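Local coordinates for NG, ng-dimethylarginine dimethylaminohydrolase (Pseudomonas aeruginosa, PDB 1H70), which hydrolyses the methylated arginines N(G),N(G)-dimethyl-L-arginine and N(G)-monomethyl-L-arginine to L-citrulline and dimethylamine or methylamine, at residues A8-V16 / P27-H36; I108-I119 / S131-M142. The protein carries 1 engineered substitution. All coordinates share one frame; numbering follows the deposited sequence.

Contact 1 of 2, residues A8-V16 / P27-H36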
loop_
_atom_site.group_PDB
_atom_site.type_symbol
_atom_site.label_atom_id
_atom_site.label_comp_id
_atom_site.label_asym_id
_atom_site.label_seq_id
_atom_site.Cartn_x
_atom_site.Cartn_y
_atom_site.Cartn_z
ATOM N N ALA A 8 -2.380 5.612 -9.859
ATOM C CA ALA A 8 -2.756 6.466 -8.715
ATOM C C ALA A 8 -4.091 7.115 -9.046
ATOM O O ALA A 8 -4.544 7.036 -10.207
ATOM C CB ALA A 8 -1.713 7.559 -8.472
ATOM N N ARG A 9 -4.716 7.778 -8.081
ATOM C CA ARG A 9 -5.997 8.450 -8.388
ATOM C C ARG A 9 -6.071 9.756 -7.622
ATOM O O ARG A 9 -5.827 9.788 -6.425
ATOM C CB ARG A 9 -7.164 7.562 -8.011
ATOM C CG ARG A 9 -8.575 8.144 -8.373
ATOM C CD ARG A 9 -9.724 7.369 -7.760
ATOM N NE ARG A 9 -9.913 6.044 -8.340
ATOM C CZ ARG A 9 -10.447 5.794 -9.526
ATOM N NH1 ARG A 9 -10.863 6.788 -10.312
ATOM N NH2 ARG A 9 -10.570 4.526 -9.930
ATOM N N THR A 10 -6.420 10.828 -8.310
ATOM C CA THR A 10 -6.567 12.139 -7.694
ATOM C C THR A 10 -7.530 12.063 -6.536
ATOM O O THR A 10 -8.552 11.426 -6.661
ATOM C CB THR A 10 -7.142 13.077 -8.787
ATOM O OG1 THR A 10 -6.243 13.041 -9.910
ATOM C CG2 THR A 10 -7.223 14.541 -8.315
ATOM N N PRO A 11 -7.239 12.729 -5.414
ATOM C CA PRO A 11 -8.159 12.715 -4.265
ATOM C C PRO A 11 -9.443 13.502 -4.568
ATOM O O PRO A 11 -9.404 14.474 -5.344
ATOM C CB PRO A 11 -7.328 13.375 -3.155
ATOM C CG PRO A 11 -6.384 14.259 -3.881
ATOM C CD PRO A 11 -6.025 13.534 -5.171
ATOM N N ALA A 12 -10.563 13.059 -4.012
ATOM C CA ALA A 12 -11.853 13.716 -4.216
ATOM C C ALA A 12 -12.062 14.769 -3.145
ATOM O O ALA A 12 -11.383 14.759 -2.109
ATOM C CB ALA A 12 -12.968 12.703 -4.133
ATOM N N ARG A 13 -13.027 15.671 -3.348
ATOM C CA ARG A 13 -13.304 16.643 -2.305
ATOM C C ARG A 13 -13.817 15.909 -1.078
ATOM O O ARG A 13 -13.589 16.359 0.060
ATOM C CB ARG A 13 -14.347 17.669 -2.741
ATOM C CG ARG A 13 -13.853 18.698 -3.764
ATOM C CD ARG A 13 -14.976 19.620 -4.244
ATOM N NE ARG A 13 -16.009 18.901 -4.987
ATOM C CZ ARG A 13 -15.917 18.608 -6.284
ATOM N NH1 ARG A 13 -14.835 18.965 -6.950
ATOM N NH2 ARG A 13 -16.885 17.956 -6.914
ATOM N N SER A 14 -14.520 14.795 -1.285
ATOM C CA SER A 14 -15.055 13.997 -0.171
ATOM C C SER A 14 -13.985 13.306 0.691
ATOM O O SER A 14 -14.320 12.675 1.691
ATOM C CB SER A 14 -16.112 12.977 -0.627
ATOM O OG SER A 14 -15.560 12.091 -1.579
ATOM N N LEU A 15 -12.721 13.452 0.313
ATOM C CA LEU A 15 -11.575 12.936 1.081
ATOM C C LEU A 15 -11.665 13.409 2.534
ATOM O O LEU A 15 -11.271 12.691 3.447
ATOM C CB LEU A 15 -10.260 13.486 0.526
ATOM C CG LEU A 15 -8.968 13.019 1.215
ATOM C CD1 LEU A 15 -8.540 11.689 0.626
ATOM C CD2 LEU A 15 -7.824 14.027 1.086
ATOM N N VAL A 16 -12.166 14.628 2.749
ATOM C CA VAL A 16 -12.284 15.158 4.104
ATOM C C VAL A 16 -13.101 14.250 5.004
ATOM O O VAL A 16 -12.924 14.280 6.227
ATOM C CB VAL A 16 -12.871 16.578 4.149
ATOM C CG1 VAL A 16 -12.012 17.532 3.318
ATOM C CG2 VAL A 16 -14.315 16.589 3.697
ATOM N N PRO A 27 -8.783 16.037 7.112
ATOM C CA PRO A 27 -7.972 16.469 5.974
ATOM C C PRO A 27 -8.472 17.796 5.406
ATOM O O PRO A 27 -9.674 18.051 5.365
ATOM C CB PRO A 27 -8.184 15.371 4.933
ATOM C CG PRO A 27 -8.647 14.182 5.706
ATOM C CD PRO A 27 -9.385 14.705 6.908
ATOM N N ASP A 28 -7.523 18.621 4.985
ATOM C CA ASP A 28 -7.770 19.899 4.323
ATOM C C ASP A 28 -7.637 19.528 2.844
ATOM O O ASP A 28 -6.552 19.129 2.392
ATOM C CB ASP A 28 -6.707 20.863 4.841
ATOM C CG ASP A 28 -6.280 22.018 3.939
ATOM O OD1 ASP A 28 -6.753 22.303 2.822
ATOM O OD2 ASP A 28 -5.328 22.731 4.380
ATOM N N TYR A 29 -8.745 19.573 2.117
ATOM C CA TYR A 29 -8.718 19.185 0.708
ATOM C C TYR A 29 -7.655 19.895 -0.137
ATOM O O TYR A 29 -6.881 19.236 -0.848
ATOM C CB TYR A 29 -10.105 19.304 0.046
ATOM C CG TYR A 29 -10.031 18.874 -1.410
ATOM C CD1 TYR A 29 -9.662 17.581 -1.734
ATOM C CD2 TYR A 29 -10.292 19.757 -2.443
ATOM C CE1 TYR A 29 -9.577 17.165 -3.045
ATOM C CE2 TYR A 29 -10.210 19.339 -3.773
ATOM C CZ TYR A 29 -9.844 18.045 -4.054
ATOM O OH TYR A 29 -9.731 17.574 -5.353
ATOM N N ALA A 30 -7.556 21.227 -0.061
ATOM C CA ALA A 30 -6.572 21.954 -0.871
ATOM C C ALA A 30 -5.141 21.488 -0.574
ATOM O O ALA A 30 -4.340 21.264 -1.479
ATOM C CB ALA A 30 -6.695 23.466 -0.663
ATOM N N LYS A 31 -4.828 21.337 0.708
ATOM C CA LYS A 31 -3.508 20.877 1.101
ATOM C C LYS A 31 -3.261 19.426 0.649
ATOM O O LYS A 31 -2.157 19.078 0.208
ATOM C CB LYS A 31 -3.359 21.033 2.615
ATOM C CG LYS A 31 -1.984 20.663 3.132
ATOM C CD LYS A 31 -1.876 21.082 4.602
ATOM C CE LYS A 31 -0.548 20.608 5.179
ATOM N NZ LYS A 31 -0.597 20.603 6.688
ATOM N N ALA A 32 -4.290 18.586 0.698
ATOM C CA ALA A 32 -4.156 17.181 0.278
ATOM C C ALA A 32 -3.855 17.113 -1.208
ATOM O O ALA A 32 -3.097 16.263 -1.654
ATOM C CB ALA A 32 -5.407 16.407 0.570
ATOM N N LEU A 33 -4.477 18.007 -1.969
ATOM C CA LEU A 33 -4.244 18.051 -3.415
ATOM C C LEU A 33 -2.774 18.367 -3.677
ATOM O O LEU A 33 -2.123 17.731 -4.518
ATOM C CB LEU A 33 -5.171 19.096 -4.019
ATOM C CG LEU A 33 -5.363 19.110 -5.516
ATOM C CD1 LEU A 33 -6.054 17.814 -5.954
ATOM C CD2 LEU A 33 -6.199 20.355 -5.898
ATOM N N GLU A 34 -2.233 19.339 -2.952
ATOM C CA GLU A 34 -0.829 19.691 -3.150
ATOM C C GLU A 34 0.074 18.524 -2.755
ATOM O O GLU A 34 1.098 18.287 -3.386
ATOM C CB GLU A 34 -0.431 20.942 -2.361
ATOM C CG GLU A 34 -1.189 22.208 -2.747
ATOM C CD GLU A 34 -0.781 22.779 -4.106
ATOM O OE1 GLU A 34 0.413 22.741 -4.455
ATOM O OE2 GLU A 34 -1.666 23.282 -4.823
ATOM N N GLN A 35 -0.274 17.797 -1.688
ATOM C CA GLN A 35 0.586 16.684 -1.300
ATOM C C GLN A 35 0.554 15.545 -2.323
ATOM O O GLN A 35 1.565 14.895 -2.556
ATOM C CB GLN A 35 0.200 16.170 0.097
ATOM C CG GLN A 35 0.379 17.271 1.164
ATOM C CD GLN A 35 0.155 16.794 2.595
ATOM O OE1 GLN A 35 -0.564 15.829 2.842
ATOM N NE2 GLN A 35 0.767 17.516 3.558
ATOM N N HIS A 36 -0.629 15.290 -2.896
ATOM C CA HIS A 36 -0.754 14.210 -3.866
ATOM C C HIS A 36 0.040 14.596 -5.131
ATOM O O HIS A 36 0.661 13.759 -5.761
ATOM C CB HIS A 36 -2.233 13.921 -4.200
ATOM C CG HIS A 36 -2.444 12.697 -5.048
ATOM N ND1 HIS A 36 -2.686 11.446 -4.529
ATOM C CD2 HIS A 36 -2.432 12.539 -6.396
ATOM C CE1 HIS A 36 -2.836 10.570 -5.515
ATOM N NE2 HIS A 36 -2.685 11.216 -6.656
#
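Pro11 sets its CD over one face of the His36 imidazole, toward the rim. This CD sits 3.9 Å from the centroid of the His36 ring, 19° off the normal, a CH-pi contact. His36 CG is anti to the backbone N (chi1 -172°), which carries the imidazole off the helix toward the end of strand 5-9. Leu52 and Tyr241 also touch the His36 side chain. Deeper in, Leu15 CD2 meets Ala32 CB at 3.4 Å, tighter than usual van der Waals contact. Leu15 also touches Pro27, and Tyr241 and Ile244 lie against it from outside. Tyr29 belongs to the close packing too. It turns one face to Arg13 CA and CG, with Arg13 CA 3.9 Å from the centroid of the Tyr29 ring. Its OH donates to Pro11 O at 3.1 Å, from above the carbonyl plane. This bond fixes the outer end of the ring.

The solvent side is looser. Arg13 is exposed, and its chain bends at chi3 beyond the ring. Leu33 is also exposed and reaches Pro11 CG only with CD1, at 4.1 Å. At the partly exposed end, Val16 CG1 lies against Pro27 O at 3.2 Å.

The helix thus packs on the chain that leaves the first strand. This is the first crossover of a beta-alpha-beta unit, formed by strand 5-9, helix 29-43 and strand 49-53.

Contact 2 of 2, residues I108-I119 / S131-M142. With CIR (citrulline), chain B.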
loop_
_atom_site.group_PDB
_atom_site.type_symbol
_atom_site.label_atom_id
_atom_site.label_comp_id
_atom_site.label_asym_id
_atom_site.label_seq_id
_atom_site.Cartn_x
_atom_site.Cartn_y
_atom_site.Cartn_z
ATOM N N ILE A 108 -11.412 -11.713 -5.941
ATOM C CA ILE A 108 -11.821 -12.309 -4.674
ATOM C C ILE A 108 -13.344 -12.278 -4.665
ATOM O O ILE A 108 -13.924 -11.314 -5.171
ATOM C CB ILE A 108 -11.311 -11.467 -3.503
ATOM C CG1 ILE A 108 -9.798 -11.335 -3.558
ATOM C CG2 ILE A 108 -11.827 -12.019 -2.130
ATOM C CD1 ILE A 108 -9.019 -12.626 -3.332
ATOM N N GLU A 109 -13.988 -13.301 -4.095
ATOM C CA GLU A 109 -15.449 -13.338 -4.030
ATOM C C GLU A 109 -15.949 -13.585 -2.620
ATOM O O GLU A 109 -15.183 -13.979 -1.755
ATOM C CB GLU A 109 -16.000 -14.533 -4.795
ATOM C CG GLU A 109 -15.676 -14.706 -6.249
ATOM C CD GLU A 109 -16.276 -16.026 -6.712
ATOM O OE1 GLU A 109 -16.698 -16.838 -5.848
ATOM O OE2 GLU A 109 -16.324 -16.230 -7.935
ATOM N N ALA A 110 -17.248 -13.397 -2.403
ATOM C CA ALA A 110 -17.823 -13.689 -1.093
ATOM C C ALA A 110 -17.638 -15.167 -0.820
ATOM O O ALA A 110 -17.602 -15.987 -1.737
ATOM C CB ALA A 110 -19.312 -13.336 -1.066
ATOM N N PRO A 111 -17.507 -15.536 0.452
ATOM C CA PRO A 111 -17.561 -14.617 1.593
ATOM C C PRO A 111 -16.207 -14.050 2.042
ATOM O O PRO A 111 -16.009 -13.695 3.216
ATOM C CB PRO A 111 -18.145 -15.521 2.680
ATOM C CG PRO A 111 -17.522 -16.884 2.373
ATOM C CD PRO A 111 -17.348 -16.939 0.874
ATOM N N GLY A 112 -15.293 -13.906 1.104
ATOM C CA GLY A 112 -13.967 -13.375 1.408
ATOM C C GLY A 112 -13.956 -11.854 1.350
ATOM O O GLY A 112 -14.756 -11.239 0.654
ATOM N N THR A 113 -13.025 -11.259 2.075
ATOM C CA THR A 113 -12.895 -9.828 2.165
ATOM C C THR A 113 -11.364 -9.605 2.113
ATOM O O THR A 113 -10.618 -10.277 2.823
ATOM C CB THR A 113 -13.633 -9.548 3.502
ATOM O OG1 THR A 113 -14.922 -8.900 3.310
ATOM C CG2 THR A 113 -12.828 -8.904 4.481
ATOM N N VAL A 114 -10.851 -8.773 1.199
ATOM C CA VAL A 114 -9.393 -8.515 1.156
ATOM C C VAL A 114 -9.158 -7.051 0.810
ATOM O O VAL A 114 -9.846 -6.538 -0.050
ATOM C CB VAL A 114 -8.626 -9.303 0.060
ATOM C CG1 VAL A 114 -7.168 -8.841 -0.071
ATOM C CG2 VAL A 114 -8.594 -10.812 0.345
ATOM N N GLU A 115 -8.199 -6.408 1.470
ATOM C CA GLU A 115 -7.762 -5.057 1.096
ATOM C C GLU A 115 -6.257 -5.219 0.940
ATOM O O GLU A 115 -5.595 -5.649 1.881
ATOM C CB GLU A 115 -8.132 -3.956 2.106
ATOM C CG GLU A 115 -9.624 -3.652 2.045
ATOM C CD GLU A 115 -10.138 -2.693 3.103
ATOM O OE1 GLU A 115 -9.324 -1.974 3.723
ATOM O OE2 GLU A 115 -11.374 -2.652 3.279
ATOM N N ALA A 116 -5.736 -4.868 -0.247
ATOM C CA ALA A 116 -4.327 -5.105 -0.567
ATOM C C ALA A 116 -3.276 -4.399 0.270
ATOM O O ALA A 116 -2.094 -4.737 0.185
ATOM C CB ALA A 116 -4.044 -4.906 -2.079
ATOM N N GLY A 117 -3.673 -3.457 1.120
ATOM C CA GLY A 117 -2.738 -2.816 2.048
ATOM C C GLY A 117 -2.259 -3.847 3.071
ATOM O O GLY A 117 -1.259 -3.665 3.758
ATOM N N ASP A 118 -3.004 -4.956 3.173
ATOM C CA ASP A 118 -2.668 -6.061 4.061
ATOM C C ASP A 118 -1.661 -7.013 3.418
ATOM O O ASP A 118 -1.270 -8.005 4.027
ATOM C CB ASP A 118 -3.918 -6.866 4.418
ATOM C CG ASP A 118 -4.650 -6.327 5.629
ATOM O OD1 ASP A 118 -3.973 -6.088 6.665
ATOM O OD2 ASP A 118 -5.907 -6.160 5.613
ATOM N N ILE A 119 -1.269 -6.707 2.180
ATOM C CA ILE A 119 -0.354 -7.589 1.437
ATOM C C ILE A 119 1.004 -6.984 1.174
ATOM O O ILE A 119 1.149 -5.920 0.551
ATOM C CB ILE A 119 -1.022 -8.061 0.116
ATOM C CG1 ILE A 119 -2.344 -8.760 0.430
ATOM C CG2 ILE A 119 -0.089 -9.080 -0.632
ATOM C CD1 ILE A 119 -3.201 -9.105 -0.802
ATOM N N SER A 131 -6.686 -8.984 9.193
ATOM C CA SER A 131 -7.073 -7.766 9.921
ATOM C C SER A 131 -8.582 -7.585 9.973
ATOM O O SER A 131 -9.339 -8.513 9.669
ATOM C CB SER A 131 -6.454 -6.569 9.193
ATOM O OG SER A 131 -7.045 -6.475 7.901
ATOM N N ALA A 132 -9.027 -6.389 10.348
ATOM C CA ALA A 132 -10.464 -6.100 10.352
ATOM C C ALA A 132 -10.978 -5.940 8.935
ATOM O O ALA A 132 -12.201 -6.013 8.693
ATOM C CB ALA A 132 -10.751 -4.831 11.132
ATOM N N ARG A 133 -10.060 -5.713 7.999
ATOM C CA ARG A 133 -10.411 -5.510 6.595
ATOM C C ARG A 133 -10.170 -6.750 5.703
ATOM O O ARG A 133 -10.811 -6.913 4.670
ATOM C CB ARG A 133 -9.613 -4.343 6.030
ATOM C CG ARG A 133 -9.826 -3.022 6.787
ATOM C CD ARG A 133 -11.239 -2.465 6.588
ATOM N NE ARG A 133 -11.435 -1.204 7.322
ATOM C CZ ARG A 133 -10.990 -0.061 6.864
ATOM N NH1 ARG A 133 -10.368 0.004 5.687
ATOM N NH2 ARG A 133 -11.207 1.065 7.548
ATOM N N THR A 134 -9.215 -7.588 6.081
ATOM C CA THR A 134 -8.887 -8.789 5.321
ATOM C C THR A 134 -9.119 -10.009 6.183
ATOM O O THR A 134 -8.345 -10.218 7.114
ATOM C CB THR A 134 -7.417 -8.735 4.892
ATOM O OG1 THR A 134 -7.275 -7.685 3.922
ATOM C CG2 THR A 134 -6.960 -10.041 4.163
ATOM N N ASN A 135 -10.143 -10.806 5.853
ATOM C CA ASN A 135 -10.448 -11.991 6.648
ATOM C C ASN A 135 -9.732 -13.246 6.133
ATOM O O ASN A 135 -9.182 -13.259 5.050
ATOM C CB ASN A 135 -11.957 -12.170 6.822
ATOM C CG ASN A 135 -12.701 -12.518 5.564
ATOM O OD1 ASN A 135 -12.117 -12.919 4.545
ATOM N ND2 ASN A 135 -14.038 -12.389 5.632
ATOM N N ALA A 136 -9.706 -14.291 6.957
ATOM C CA ALA A 136 -9.033 -15.538 6.619
ATOM C C ALA A 136 -9.526 -16.193 5.320
ATOM O O ALA A 136 -8.760 -16.841 4.613
ATOM C CB ALA A 136 -9.200 -16.506 7.794
ATOM N N GLU A 137 -10.810 -16.054 5.018
ATOM C CA GLU A 137 -11.363 -16.629 3.786
ATOM C C GLU A 137 -10.808 -15.865 2.586
ATOM O O GLU A 137 -10.448 -16.457 1.586
ATOM C CB GLU A 137 -12.884 -16.585 3.770
ATOM C CG GLU A 137 -13.559 -16.918 2.437
ATOM C CD GLU A 137 -13.240 -18.298 1.859
ATOM O OE1 GLU A 137 -12.804 -19.188 2.612
ATOM O OE2 GLU A 137 -13.450 -18.506 0.639
ATOM N N GLY A 138 -10.713 -14.541 2.718
ATOM C CA GLY A 138 -10.162 -13.696 1.660
ATOM C C GLY A 138 -8.690 -14.021 1.438
ATOM O O GLY A 138 -8.209 -14.122 0.301
ATOM N N ALA A 139 -7.959 -14.149 2.532
ATOM C CA ALA A 139 -6.549 -14.531 2.456
ATOM C C ALA A 139 -6.416 -15.862 1.750
ATOM O O ALA A 139 -5.535 -16.057 0.910
ATOM C CB ALA A 139 -5.934 -14.627 3.857
ATOM N N ARG A 140 -7.264 -16.819 2.123
ATOM C CA ARG A 140 -7.252 -18.147 1.507
ATOM C C ARG A 140 -7.446 -18.074 -0.009
ATOM O O ARG A 140 -6.704 -18.680 -0.762
ATOM C CB ARG A 140 -8.370 -18.994 2.112
ATOM C CG ARG A 140 -8.438 -20.429 1.566
ATOM C CD ARG A 140 -9.744 -21.130 1.895
ATOM N NE ARG A 140 -10.859 -20.641 1.094
ATOM C CZ ARG A 140 -11.069 -20.983 -0.169
ATOM N NH1 ARG A 140 -10.214 -21.795 -0.777
ATOM N NH2 ARG A 140 -12.121 -20.511 -0.826
ATOM N N GLN A 141 -8.467 -17.330 -0.439
ATOM C CA GLN A 141 -8.756 -17.186 -1.852
ATOM C C GLN A 141 -7.565 -16.565 -2.572
ATOM O O GLN A 141 -7.196 -17.017 -3.649
ATOM C CB GLN A 141 -10.016 -16.346 -2.046
ATOM C CG GLN A 141 -11.290 -17.119 -1.832
ATOM C CD GLN A 141 -12.482 -16.238 -2.111
ATOM O OE1 GLN A 141 -12.485 -15.513 -3.097
ATOM N NE2 GLN A 141 -13.476 -16.275 -1.227
ATOM N N MET A 142 -6.963 -15.542 -1.971
ATOM C CA MET A 142 -5.803 -14.882 -2.570
ATOM C C MET A 142 -4.615 -15.832 -2.661
ATOM O O MET A 142 -3.930 -15.895 -3.683
ATOM C CB MET A 142 -5.434 -13.618 -1.779
ATOM C CG MET A 142 -4.237 -12.866 -2.369
ATOM S SD MET A 142 -4.642 -12.083 -3.948
ATOM C CE MET A 142 -5.617 -10.667 -3.395
HETATM C C CIR B . -9.491 3.537 5.144
HETATM O O CIR B . -9.771 2.526 4.430
HETATM O OXT CIR B . -9.846 3.562 6.393
HETATM C CA CIR B . -8.690 4.671 4.563
HETATM N N CIR B . -9.052 5.934 5.234
HETATM C C3 CIR B . -7.177 4.379 4.722
HETATM C C4 CIR B . -6.784 3.194 3.821
HETATM C C5 CIR B . -5.308 2.890 4.010
HETATM N N6 CIR B . -4.876 1.807 3.114
HETATM C C7 CIR B . -3.621 1.430 2.931
HETATM O O7 CIR B . -2.663 1.972 3.505
HETATM N N8 CIR B . -3.379 0.423 2.070
#
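Arg133 turns at chi2 (-69°) and then runs straight at chi3, while Glu115 stays extended beyond CG, and the two side chains meet beside the citrulline. The contact combines a salt bridge at the citrulline pocket with an ST turn at Ser131 and an Asn135 N-cap on helix 136-148. Arg133 NH1 donates to Glu115 OE1 at 3.0 Å, on the syn lone pair and in the guanidinium plane. The same NH1 reaches citrulline O at 2.9 Å, and Arg133 NH2 reaches citrulline OXT. The ligand carboxylate therefore lies at the guanidinium edge. Glu115 OE1 is also hydrogen-bonded to His163, the presumed proton donor, so Glu115 links the citrulline-binding Arg133 to a residue that is probably catalytic.

Asp118 OD2 takes two hydroxyl bonds from the same face of its plane. Ser131 OG comes on the syn side and Thr134 OG1 on the anti side. Thr134 OG1 in turn accepts from Glu115 N at 2.9 Å, which ties the backbone of Glu115 to this network. Ser131 OG also accepts from the backbone N atoms of Arg133 and Thr134.

Farther along, Asn135 OD1 accepts from Gly138 N, nearly along the C=O axis, and from Thr113 N. Gly138 lets the helix come close to the loop, with its CA 3.8 Å from Gly112 CA. Met142 CE packs against Ile108, Val114 and Ile119. At the far end the Gln141 amide pairs with the backbone of Glu109: Glu109 N donates to Gln141 OE1 at 2.9 Å, almost straight at 176°, and Gln141 NE2 returns a bond to Glu109 O.

Overall arrangement
The two contacts do not touch. Their centres are 27 Å apart, and their nearest atoms about 12 Å. They follow one another in the chain, contact 1 closing before contact 2 opens. Citrulline lies between their regions. Contact 2 binds it directly through Arg133 and also places Gly117 in the pocket. Contact 1 stays behind the pocket wall: the Leu15 side chain is about 7 Å from the ligand and about 4 Å from that of Ile244, whose backbone oxygen bonds citrulline. The Glu115 side chain of contact 2 is about 4 Å from that of Asp67, another ligand of citrulline. Ser250, the engineered residue at the position of the probable nucleophile, is also hydrogen-bonded to the ligand.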